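Local coordinates for THUMP domain-containing protein (Pyrococcus horikoshii, PDB 1VBK) that is of unproven function but probably binds RNA and ATP, in the manner of ThiI proteins involved in tRNA modification and thiamine biosynthesis, at residues E32-E37 with S231-K235; E179-I185 with G202-V208; G255-V259 with F282-V286; L217-R221 with F237-A241. One frame throughout, in Å; residues are numbered along the deposited sequence.

Overall arrangement
Three of the four contacts belong to one parallel sheet, whose strands run 239-241, 204-210, 181-185, 258-260, 286-287, a 3-2-1-4-5 order consistent with the Rossmann-like HUP fold of ThiI. Contact 2 pairs two inner strands; contact 3, about 10 Å away between centres, adds the edge at 286-287. Contact 4, about 15 Å from contact 2, sets helix 215-228 against the other edge. Contact 1 differs: it ties helix 19-36 of the ferredoxin-like region to the loop after helix 215-228. Along the chain it encloses contact 2 and alternates with contact 4, and contact 3 closes last. Ser234 touches Glu204, so the interdomain contact leans directly on the sheet.

Contact 1 (E32-E37 with S231-K235)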
loop_
_atom_site.group_PDB
_atom_site.type_symbol
_atom_site.label_atom_id
_atom_site.label_comp_id
_atom_site.label_asym_id
_atom_site.label_seq_id
_atom_site.Cartn_x
_atom_site.Cartn_y
_atom_site.Cartn_z
ATOM N N GLU A 32 -10.894 19.361 4.662
ATOM C CA GLU A 32 -12.009 18.481 4.331
ATOM C C GLU A 32 -13.101 18.545 5.391
ATOM O O GLU A 32 -14.286 18.584 5.065
ATOM C CB GLU A 32 -11.523 17.038 4.186
ATOM C CG GLU A 32 -10.823 16.746 2.873
ATOM C CD GLU A 32 -11.785 16.751 1.700
ATOM O OE1 GLU A 32 -12.754 15.960 1.727
ATOM O OE2 GLU A 32 -11.576 17.543 0.755
ATOM N N ALA A 33 -12.696 18.563 6.658
ATOM C CA ALA A 33 -13.648 18.625 7.764
ATOM C C ALA A 33 -14.457 19.918 7.773
ATOM O O ALA A 33 -15.684 19.889 7.892
ATOM C CB ALA A 33 -12.918 18.468 9.085
ATOM N N LEU A 34 -13.774 21.052 7.659
ATOM C CA LEU A 34 -14.449 22.344 7.667
ATOM C C LEU A 34 -15.364 22.523 6.451
ATOM O O LEU A 34 -16.482 23.031 6.574
ATOM C CB LEU A 34 -13.415 23.477 7.730
ATOM C CG LEU A 34 -12.577 23.510 9.021
ATOM C CD1 LEU A 34 -11.539 24.619 8.938
ATOM C CD2 LEU A 34 -13.481 23.733 10.217
ATOM N N VAL A 35 -14.893 22.102 5.282
ATOM C CA VAL A 35 -15.694 22.224 4.069
ATOM C C VAL A 35 -16.933 21.332 4.168
ATOM O O VAL A 35 -18.038 21.759 3.842
ATOM C CB VAL A 35 -14.867 21.848 2.813
ATOM C CG1 VAL A 35 -15.756 21.844 1.573
ATOM C CG2 VAL A 35 -13.736 22.852 2.627
ATOM N N THR A 36 -16.745 20.101 4.631
ATOM C CA THR A 36 -17.852 19.166 4.776
ATOM C C THR A 36 -18.917 19.705 5.732
ATOM O O THR A 36 -20.112 19.581 5.470
ATOM C CB THR A 36 -17.356 17.795 5.296
ATOM O OG1 THR A 36 -16.441 17.231 4.350
ATOM C CG2 THR A 36 -18.520 16.841 5.488
ATOM N N GLU A 37 -18.482 20.316 6.831
ATOM C CA GLU A 37 -19.410 20.863 7.818
ATOM C C GLU A 37 -19.813 22.301 7.494
ATOM O O GLU A 37 -20.505 22.954 8.272
ATOM C CB GLU A 37 -18.781 20.817 9.213
ATOM C CG GLU A 37 -18.415 19.424 9.706
ATOM C CD GLU A 37 -19.618 18.514 9.850
ATOM O OE1 GLU A 37 -20.587 18.909 10.532
ATOM O OE2 GLU A 37 -19.591 17.397 9.287
ATOM N N SER A 231 -13.826 10.487 9.810
ATOM C CA SER A 231 -13.022 9.988 8.697
ATOM C C SER A 231 -12.538 11.011 7.674
ATOM O O SER A 231 -12.157 10.638 6.565
ATOM C CB SER A 231 -13.803 8.895 7.962
ATOM O OG SER A 231 -14.901 9.462 7.268
ATOM N N TYR A 232 -12.541 12.286 8.037
ATOM C CA TYR A 232 -12.101 13.322 7.110
ATOM C C TYR A 232 -10.708 13.004 6.567
ATOM O O TYR A 232 -9.778 12.729 7.324
ATOM C CB TYR A 232 -12.111 14.682 7.808
ATOM C CG TYR A 232 -13.403 14.950 8.539
ATOM C CD1 TYR A 232 -13.459 14.898 9.931
ATOM C CD2 TYR A 232 -14.580 15.225 7.841
ATOM C CE1 TYR A 232 -14.655 15.115 10.613
ATOM C CE2 TYR A 232 -15.785 15.440 8.515
ATOM C CZ TYR A 232 -15.813 15.385 9.899
ATOM O OH TYR A 232 -16.991 15.602 10.576
ATOM N N GLY A 233 -10.578 13.030 5.244
ATOM C CA GLY A 233 -9.301 12.726 4.623
ATOM C C GLY A 233 -9.368 11.459 3.789
ATOM O O GLY A 233 -8.481 11.190 2.979
ATOM N N SER A 234 -10.413 10.665 3.995
ATOM C CA SER A 234 -10.586 9.435 3.231
ATOM C C SER A 234 -11.819 9.610 2.360
ATOM O O SER A 234 -12.571 10.564 2.549
ATOM C CB SER A 234 -10.788 8.242 4.165
ATOM O OG SER A 234 -12.055 8.304 4.793
ATOM N N LYS A 235 -12.026 8.700 1.411
ATOM C CA LYS A 235 -13.193 8.780 0.538
ATOM C C LYS A 235 -14.465 8.621 1.361
ATOM O O LYS A 235 -15.496 9.225 1.059
ATOM C CB LYS A 235 -13.122 7.709 -0.555
ATOM C CG LYS A 235 -12.127 8.042 -1.662
ATOM C CD LYS A 235 -12.472 9.384 -2.310
ATOM C CE LYS A 235 -11.445 9.798 -3.356
ATOM N NZ LYS A 235 -11.418 8.867 -4.516
HETATM O O HOH W 1 -12.757 13.677 3.536
#
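Ala33 and Tyr232 make the main apolar contact. The methyl of Ala33 sits over one face of the phenol ring, CB lying 3.7 Å from the ring centroid and 16° off the normal, a CH-pi contact displaced toward the rim. Ala33 CA follows on the same face, 3.5 Å from Tyr232 CD2, so the ring lies against helix backbone as well as the methyl. With CG anti to its carbonyl carbon (chi1 -49°), Tyr232 reaches along the helix toward its C-terminal end, past Thr36, whose CB meets CE2 obliquely at 4.3 Å.

The helix is 19-36, in the ThiI ferredoxin-like region, while Tyr232 and Gly233 form the corner of a type II turn in the ThiI region toward the C-terminus; the contact thus bridges two parts of the protein that are far apart in sequence. Gly233 takes the positive phi that this turn calls for, and Ser231 O accepts from both N and OG of Ser234.

Among the polar contacts, Tyr232 OH gives a weak bond to Glu37 OE2 at 3.4 Å, near the ring plane, with the carboxylate turned 74° from the ring. The stronger partner of that hydroxyl is Arg67 NH1. Thr36 OG1 bonds back to Glu32 O at 2.6 Å, on the opposite face of the carbonyl plane from Thr36 N. One water spans the segments: it accepts from Gly233 N at 2.8 Å and donates to Glu32 OE1 at 2.9 Å and, at longer range, to Ser234 O.

Contact 2 (E179-I185 with G202-V208); sequences EGRMIGI and GVEVIPV
Strands 181-185 and 204-208 run parallel in unbroken register from Arg181 opposite Glu204 to Ile185 opposite Val208, their short axes 4.4 Å apart and turned -32° with the usual sheet twist. Hydrogen bonds alternate in direction: Glu204 N to Gly180 O, Met182 N to Glu204 O, Ile206 N to Met182 O, Gly184 N to Ile206 O and Val208 N to Gly184 O, the last at 2.8 Å. Ahead of the strands, Glu179 N also bonds to Gly202 O.

The side chains of Arg181 and Glu204 leave the sheet together on one face and run alongside each other. Bent at chi3 (-70°), the arginine presents its guanidinium edge to a single carboxylate oxygen: Glu204 OE1 is 3.0 Å from NE and 3.1 Å from NH2, a salt bridge built of two weak, bent bonds, with the planes 47° apart. NH1 is held by Phe254 O and by Asp253 O of the second subunit. Ile206 CD1 packs beside Arg181 CD at 3.9 Å. On the reverse face Val203 CG1 touches Met182 CG at 3.6 Å, and Val205 CG1 rests on Gly184 N at 3.6 Å.

These strands and helix 189-200 form a beta-alpha-beta unit. Met182 and Val205 face that helix, Ile183, Ile206 and Val208 face helix 244-254, and strand 258-260 pairs with the far edge of 181-185.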
loop_
_atom_site.group_PDB
_atom_site.type_symbol
_atom_site.label_atom_id
_atom_site.label_comp_id
_atom_site.label_asym_id
_atom_site.label_seq_id
_atom_site.Cartn_x
_atom_site.Cartn_y
_atom_site.Cartn_z
ATOM N N GLU A 179 -0.534 6.715 7.797
ATOM C CA GLU A 179 -0.095 5.344 8.025
ATOM C C GLU A 179 -0.659 4.317 7.045
ATOM O O GLU A 179 -0.838 3.153 7.397
ATOM C CB GLU A 179 -0.416 4.918 9.460
ATOM C CG GLU A 179 0.336 5.699 10.544
ATOM C CD GLU A 179 1.852 5.546 10.466
ATOM O OE1 GLU A 179 2.335 4.412 10.237
ATOM O OE2 GLU A 179 2.565 6.557 10.649
ATOM N N GLY A 180 -0.942 4.744 5.820
ATOM C CA GLY A 180 -1.440 3.813 4.821
ATOM C C GLY A 180 -2.943 3.633 4.709
ATOM O O GLY A 180 -3.728 4.311 5.380
ATOM N N ARG A 181 -3.337 2.692 3.853
ATOM C CA ARG A 181 -4.742 2.404 3.604
ATOM C C ARG A 181 -5.087 0.930 3.806
ATOM O O ARG A 181 -4.354 0.042 3.371
ATOM C CB ARG A 181 -5.100 2.827 2.177
ATOM C CG ARG A 181 -6.385 2.229 1.634
ATOM C CD ARG A 181 -6.543 2.572 0.166
ATOM N NE ARG A 181 -6.818 3.992 -0.019
ATOM C CZ ARG A 181 -6.714 4.635 -1.176
ATOM N NH1 ARG A 181 -6.327 3.990 -2.268
ATOM N NH2 ARG A 181 -7.020 5.923 -1.244
ATOM N N MET A 182 -6.215 0.682 4.462
ATOM C CA MET A 182 -6.678 -0.678 4.723
ATOM C C MET A 182 -8.180 -0.742 4.507
ATOM O O MET A 182 -8.846 0.289 4.445
ATOM C CB MET A 182 -6.402 -1.073 6.177
ATOM C CG MET A 182 -4.960 -0.973 6.620
ATOM S SD MET A 182 -4.809 -1.627 8.285
ATOM C CE MET A 182 -3.043 -1.549 8.528
ATOM N N ILE A 183 -8.717 -1.950 4.370
ATOM C CA ILE A 183 -10.159 -2.090 4.240
ATOM C C ILE A 183 -10.597 -2.535 5.623
ATOM O O ILE A 183 -9.836 -3.191 6.339
ATOM C CB ILE A 183 -10.590 -3.174 3.211
ATOM C CG1 ILE A 183 -10.032 -4.538 3.617
ATOM C CG2 ILE A 183 -10.148 -2.772 1.812
ATOM C CD1 ILE A 183 -10.564 -5.696 2.775
ATOM N N GLY A 184 -11.807 -2.158 6.012
ATOM C CA GLY A 184 -12.307 -2.549 7.313
ATOM C C GLY A 184 -13.588 -3.318 7.095
ATOM O O GLY A 184 -14.522 -2.800 6.485
ATOM N N ILE A 185 -13.633 -4.559 7.566
ATOM C CA ILE A 185 -14.835 -5.364 7.398
ATOM C C ILE A 185 -15.820 -4.913 8.465
ATOM O O ILE A 185 -15.640 -5.194 9.652
ATOM C CB ILE A 185 -14.539 -6.872 7.555
ATOM C CG1 ILE A 185 -13.419 -7.292 6.596
ATOM C CG2 ILE A 185 -15.799 -7.680 7.258
ATOM C CD1 ILE A 185 -13.708 -7.002 5.134
ATOM N N GLY A 202 -3.967 6.715 12.356
ATOM C CA GLY A 202 -3.589 7.277 11.068
ATOM C C GLY A 202 -3.878 6.456 9.827
ATOM O O GLY A 202 -3.385 6.773 8.745
ATOM N N VAL A 203 -4.681 5.408 9.961
ATOM C CA VAL A 203 -4.999 4.564 8.817
ATOM C C VAL A 203 -6.246 5.008 8.067
ATOM O O VAL A 203 -7.305 5.223 8.665
ATOM C CB VAL A 203 -5.196 3.093 9.245
ATOM C CG1 VAL A 203 -5.556 2.240 8.031
ATOM C CG2 VAL A 203 -3.925 2.570 9.913
ATOM N N GLU A 204 -6.116 5.165 6.754
ATOM C CA GLU A 204 -7.258 5.530 5.931
ATOM C C GLU A 204 -8.005 4.217 5.737
ATOM O O GLU A 204 -7.446 3.252 5.208
ATOM C CB GLU A 204 -6.807 6.074 4.575
ATOM C CG GLU A 204 -7.917 6.091 3.542
ATOM C CD GLU A 204 -7.505 6.746 2.241
ATOM O OE1 GLU A 204 -6.400 6.447 1.738
ATOM O OE2 GLU A 204 -8.298 7.553 1.719
ATOM N N VAL A 205 -9.262 4.172 6.156
ATOM C CA VAL A 205 -10.029 2.941 6.041
ATOM C C VAL A 205 -11.185 2.976 5.052
ATOM O O VAL A 205 -11.990 3.908 5.044
ATOM C CB VAL A 205 -10.587 2.515 7.420
ATOM C CG1 VAL A 205 -11.390 1.227 7.285
ATOM C CG2 VAL A 205 -9.444 2.316 8.406
ATOM N N ILE A 206 -11.247 1.952 4.206
ATOM C CA ILE A 206 -12.329 1.815 3.246
ATOM C C ILE A 206 -13.263 0.794 3.894
ATOM O O ILE A 206 -12.917 -0.385 4.016
ATOM C CB ILE A 206 -11.839 1.255 1.892
ATOM C CG1 ILE A 206 -10.893 2.253 1.220
ATOM C CG2 ILE A 206 -13.033 0.979 0.984
ATOM C CD1 ILE A 206 -10.331 1.762 -0.106
ATOM N N PRO A 207 -14.448 1.234 4.342
ATOM C CA PRO A 207 -15.373 0.291 4.972
ATOM C C PRO A 207 -15.986 -0.651 3.944
ATOM O O PRO A 207 -16.411 -0.219 2.871
ATOM C CB PRO A 207 -16.407 1.209 5.618
ATOM C CG PRO A 207 -16.477 2.344 4.639
ATOM C CD PRO A 207 -15.012 2.597 4.327
ATOM N N VAL A 208 -16.024 -1.937 4.276
ATOM C CA VAL A 208 -16.581 -2.931 3.370
ATOM C C VAL A 208 -17.630 -3.785 4.056
ATOM O O VAL A 208 -17.408 -4.302 5.153
ATOM C CB VAL A 208 -15.486 -3.879 2.814
ATOM C CG1 VAL A 208 -16.123 -4.963 1.932
ATOM C CG2 VAL A 208 -14.468 -3.087 2.008
#

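Contact 3 (G255-V259 with F282-V286)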
loop_
_atom_site.group_PDB
_atom_site.type_symbol
_atom_site.label_atom_id
_atom_site.label_comp_id
_atom_site.label_asym_id
_atom_site.label_seq_id
_atom_site.Cartn_x
_atom_site.Cartn_y
_atom_site.Cartn_z
ATOM N N GLY A 255 -4.812 -0.680 -3.804
ATOM C CA GLY A 255 -3.518 -0.772 -3.148
ATOM C C GLY A 255 -3.608 -0.843 -1.634
ATOM O O GLY A 255 -2.808 -0.235 -0.927
ATOM N N VAL A 256 -4.588 -1.590 -1.141
ATOM C CA VAL A 256 -4.812 -1.777 0.292
ATOM C C VAL A 256 -3.655 -2.579 0.894
ATOM O O VAL A 256 -3.245 -3.596 0.336
ATOM C CB VAL A 256 -6.148 -2.532 0.518
ATOM C CG1 VAL A 256 -6.294 -2.944 1.966
ATOM C CG2 VAL A 256 -7.316 -1.643 0.087
ATOM N N LYS A 257 -3.144 -2.127 2.037
ATOM C CA LYS A 257 -2.021 -2.791 2.697
ATOM C C LYS A 257 -2.429 -3.664 3.880
ATOM O O LYS A 257 -1.598 -4.372 4.452
ATOM C CB LYS A 257 -1.010 -1.744 3.177
ATOM C CG LYS A 257 -1.565 -0.815 4.249
ATOM C CD LYS A 257 -0.581 0.283 4.632
ATOM C CE LYS A 257 0.625 -0.270 5.369
ATOM N NZ LYS A 257 1.548 0.830 5.757
ATOM N N GLY A 258 -3.702 -3.616 4.249
ATOM C CA GLY A 258 -4.152 -4.410 5.375
ATOM C C GLY A 258 -5.658 -4.535 5.478
ATOM O O GLY A 258 -6.402 -3.806 4.825
ATOM N N VAL A 259 -6.100 -5.479 6.300
ATOM C CA VAL A 259 -7.520 -5.721 6.519
ATOM C C VAL A 259 -7.786 -5.657 8.019
ATOM O O VAL A 259 -7.019 -6.199 8.814
ATOM C CB VAL A 259 -7.942 -7.110 5.980
ATOM C CG1 VAL A 259 -9.397 -7.393 6.337
ATOM C CG2 VAL A 259 -7.743 -7.159 4.470
ATOM N N PHE A 282 -6.525 -13.799 2.923
ATOM C CA PHE A 282 -6.171 -12.436 2.530
ATOM C C PHE A 282 -4.704 -12.343 2.106
ATOM O O PHE A 282 -3.830 -12.914 2.752
ATOM C CB PHE A 282 -6.412 -11.468 3.694
ATOM C CG PHE A 282 -7.856 -11.259 4.028
ATOM C CD1 PHE A 282 -8.658 -10.449 3.226
ATOM C CD2 PHE A 282 -8.415 -11.856 5.152
ATOM C CE1 PHE A 282 -9.994 -10.238 3.538
ATOM C CE2 PHE A 282 -9.754 -11.653 5.475
ATOM C CZ PHE A 282 -10.546 -10.839 4.663
ATOM N N PRO A 283 -4.421 -11.616 1.012
ATOM C CA PRO A 283 -3.068 -11.427 0.478
ATOM C C PRO A 283 -2.271 -10.370 1.245
ATOM O O PRO A 283 -1.098 -10.127 0.949
ATOM C CB PRO A 283 -3.330 -11.009 -0.958
ATOM C CG PRO A 283 -4.557 -10.166 -0.811
ATOM C CD PRO A 283 -5.417 -11.006 0.112
ATOM N N VAL A 284 -2.919 -9.732 2.214
ATOM C CA VAL A 284 -2.270 -8.711 3.032
ATOM C C VAL A 284 -2.567 -9.036 4.495
ATOM O O VAL A 284 -3.492 -9.787 4.791
ATOM C CB VAL A 284 -2.800 -7.293 2.701
ATOM C CG1 VAL A 284 -2.519 -6.959 1.238
ATOM C CG2 VAL A 284 -4.298 -7.217 2.976
ATOM N N PRO A 285 -1.777 -8.479 5.426
ATOM C CA PRO A 285 -1.965 -8.720 6.861
ATOM C C PRO A 285 -3.349 -8.325 7.359
ATOM O O PRO A 285 -3.933 -7.351 6.888
ATOM C CB PRO A 285 -0.877 -7.859 7.504
ATOM C CG PRO A 285 0.191 -7.824 6.460
ATOM C CD PRO A 285 -0.595 -7.631 5.187
ATOM N N VAL A 286 -3.859 -9.082 8.325
ATOM C CA VAL A 286 -5.159 -8.804 8.916
ATOM C C VAL A 286 -4.900 -8.329 10.341
ATOM O O VAL A 286 -4.094 -8.921 11.058
ATOM C CB VAL A 286 -6.041 -10.069 8.943
ATOM C CG1 VAL A 286 -7.396 -9.753 9.553
ATOM C CG2 VAL A 286 -6.212 -10.605 7.531
#
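Val259 is the side chain that meets most of segment 282-286. Its CB faces Val286 CG2 at 4.2 Å, across the one parallel bridge between the two segments. From there the valine forks. CG1, anti to the backbone N (chi1 175°), stands over a face of the Phe282 ring, 4.2 Å from the centroid and 18° off the normal, a CH-pi contact offset toward the rim. CG2 touches the same ring at CD1 (3.6 Å) and, at roughly a right angle to that, Val284 CG2 (3.8 Å).

The backbone pairing marks the edge of a parallel sheet: Val259 N donates to Pro285 O at 2.9 Å, and strand 286-287 thereby joins strand 258-260 as the last strand of the Rossmann-like sheet in this chain.

Val284 turns its two methyls to different parts of segment 255-259. CG1 meets Val256 O at 3.6 Å, and CG2 touches Gly258 CA at 3.7 Å. Beyond the pair, Ile251 of helix 244-254 packs on both Val259 and Phe282, and the ring of Phe244 stands edge-to-face with Phe282. Pro283 touches Trp21 of the second subunit.

Contact 4 (L217-R221 with F237-A241); sequences LEKVR and FLVVA
The guanidinium of Arg221 is the flat group here: Leu217 CD1 from the preceding helical turn lies 4.2 Å above one of its faces, offset toward the rim, a water sits in plane at its edge, and Leu238 CD2 and Val240 CG2 approach obliquely. The setting is a beta-alpha-beta unit, strand 204-210, helix 215-228 and strand 239-241, in which the helix is laid against the edge strand of the Rossmann-like parallel sheet.

Leu238 CD2 touches Val220 CG1 at 4.0 Å, Leu217 CD1 at 4.1 Å and two points of the arginine, CG near its base and NH1 at its tip, each at 3.8 Å. Leu217 and Leu238 pass antiparallel to one another, and Val220 meets Leu238 crosswise. Arg221 leaves the helix with CG anti to its carbonyl carbon (chi1 -72°) and runs extended to NE, which takes the chain obliquely across Leu238 and carries NH2 to Val240 CG2 at 4.1 Å. Tyr209 of strand 204-210 also packs against Leu217, Val220 and Val240.

No direct hydrogen bond joins the two segments; the water bridges helix and the residue leading into the strand, accepting from Arg221 NH1 at 3.0 Å and donating to Leu238 O at 2.8 Å.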
loop_
_atom_site.group_PDB
_atom_site.type_symbol
_atom_site.label_atom_id
_atom_site.label_comp_id
_atom_site.label_asym_id
_atom_site.label_seq_id
_atom_site.Cartn_x
_atom_site.Cartn_y
_atom_site.Cartn_z
ATOM N N LEU A 217 -27.784 -4.536 6.442
ATOM C CA LEU A 217 -27.049 -3.551 5.658
ATOM C C LEU A 217 -27.505 -2.163 6.077
ATOM O O LEU A 217 -26.699 -1.239 6.188
ATOM C CB LEU A 217 -27.296 -3.739 4.159
ATOM C CG LEU A 217 -26.704 -2.636 3.270
ATOM C CD1 LEU A 217 -25.220 -2.464 3.569
ATOM C CD2 LEU A 217 -26.920 -2.983 1.808
ATOM N N GLU A 218 -28.808 -2.026 6.306
ATOM C CA GLU A 218 -29.383 -0.756 6.728
ATOM C C GLU A 218 -28.757 -0.420 8.078
ATOM O O GLU A 218 -28.457 0.737 8.373
ATOM C CB GLU A 218 -30.902 -0.887 6.870
ATOM C CG GLU A 218 -31.667 0.394 6.579
ATOM C CD GLU A 218 -31.555 0.818 5.120
ATOM O OE1 GLU A 218 -31.964 0.028 4.240
ATOM O OE2 GLU A 218 -31.059 1.936 4.854
ATOM N N LYS A 219 -28.562 -1.451 8.892
ATOM C CA LYS A 219 -27.956 -1.303 10.207
ATOM C C LYS A 219 -26.486 -0.911 10.055
ATOM O O LYS A 219 -25.961 -0.115 10.838
ATOM C CB LYS A 219 -28.077 -2.619 10.980
ATOM C CG LYS A 219 -27.112 -2.781 12.150
ATOM C CD LYS A 219 -27.298 -1.712 13.210
ATOM C CE LYS A 219 -26.325 -1.928 14.361
ATOM N NZ LYS A 219 -26.462 -0.896 15.429
ATOM N N VAL A 220 -25.827 -1.465 9.042
ATOM C CA VAL A 220 -24.424 -1.154 8.806
ATOM C C VAL A 220 -24.252 0.264 8.276
ATOM O O VAL A 220 -23.332 0.969 8.682
ATOM C CB VAL A 220 -23.783 -2.154 7.825
ATOM C CG1 VAL A 220 -22.378 -1.689 7.436
ATOM C CG2 VAL A 220 -23.708 -3.522 8.475
ATOM N N ARG A 221 -25.136 0.689 7.378
ATOM C CA ARG A 221 -25.041 2.041 6.839
ATOM C C ARG A 221 -25.150 3.071 7.963
ATOM O O ARG A 221 -24.500 4.115 7.918
ATOM C CB ARG A 221 -26.131 2.293 5.792
ATOM C CG ARG A 221 -25.909 1.568 4.467
ATOM C CD ARG A 221 -26.931 1.999 3.425
ATOM N NE ARG A 221 -26.780 1.302 2.147
ATOM C CZ ARG A 221 -25.719 1.402 1.349
ATOM N NH1 ARG A 221 -24.693 2.171 1.690
ATOM N NH2 ARG A 221 -25.686 0.740 0.200
ATOM N N PHE A 237 -16.705 6.101 1.787
ATOM C CA PHE A 237 -17.895 5.499 1.195
ATOM C C PHE A 237 -17.943 4.011 1.503
ATOM O O PHE A 237 -16.942 3.309 1.371
ATOM C CB PHE A 237 -17.917 5.701 -0.324
ATOM C CG PHE A 237 -18.129 7.124 -0.746
ATOM C CD1 PHE A 237 -19.170 7.875 -0.208
ATOM C CD2 PHE A 237 -17.290 7.717 -1.683
ATOM C CE1 PHE A 237 -19.374 9.198 -0.595
ATOM C CE2 PHE A 237 -17.483 9.040 -2.080
ATOM C CZ PHE A 237 -18.527 9.782 -1.533
ATOM N N LEU A 238 -19.111 3.538 1.919
ATOM C CA LEU A 238 -19.293 2.130 2.239
ATOM C C LEU A 238 -19.320 1.308 0.961
ATOM O O LEU A 238 -20.053 1.622 0.029
ATOM C CB LEU A 238 -20.600 1.920 3.004
ATOM C CG LEU A 238 -20.916 0.466 3.374
ATOM C CD1 LEU A 238 -19.864 -0.047 4.341
ATOM C CD2 LEU A 238 -22.301 0.376 3.995
ATOM N N VAL A 239 -18.508 0.258 0.923
ATOM C CA VAL A 239 -18.440 -0.622 -0.237
ATOM C C VAL A 239 -19.145 -1.931 0.086
ATOM O O VAL A 239 -18.833 -2.579 1.081
ATOM C CB VAL A 239 -16.980 -0.939 -0.617
ATOM C CG1 VAL A 239 -16.945 -1.974 -1.733
ATOM C CG2 VAL A 239 -16.267 0.332 -1.046
ATOM N N VAL A 240 -20.105 -2.309 -0.748
ATOM C CA VAL A 240 -20.836 -3.554 -0.550
ATOM C C VAL A 240 -20.257 -4.598 -1.498
ATOM O O VAL A 240 -20.261 -4.407 -2.710
ATOM C CB VAL A 240 -22.344 -3.372 -0.856
ATOM C CG1 VAL A 240 -23.100 -4.654 -0.543
ATOM C CG2 VAL A 240 -22.901 -2.216 -0.048
ATOM N N ALA A 241 -19.743 -5.692 -0.945
ATOM C CA ALA A 241 -19.168 -6.759 -1.762
ATOM C C ALA A 241 -20.074 -7.979 -1.700
ATOM O O ALA A 241 -20.266 -8.564 -0.636
ATOM C CB ALA A 241 -17.769 -7.111 -1.264
HETATM O O HOH W 2 -22.516 2.865 -0.302
#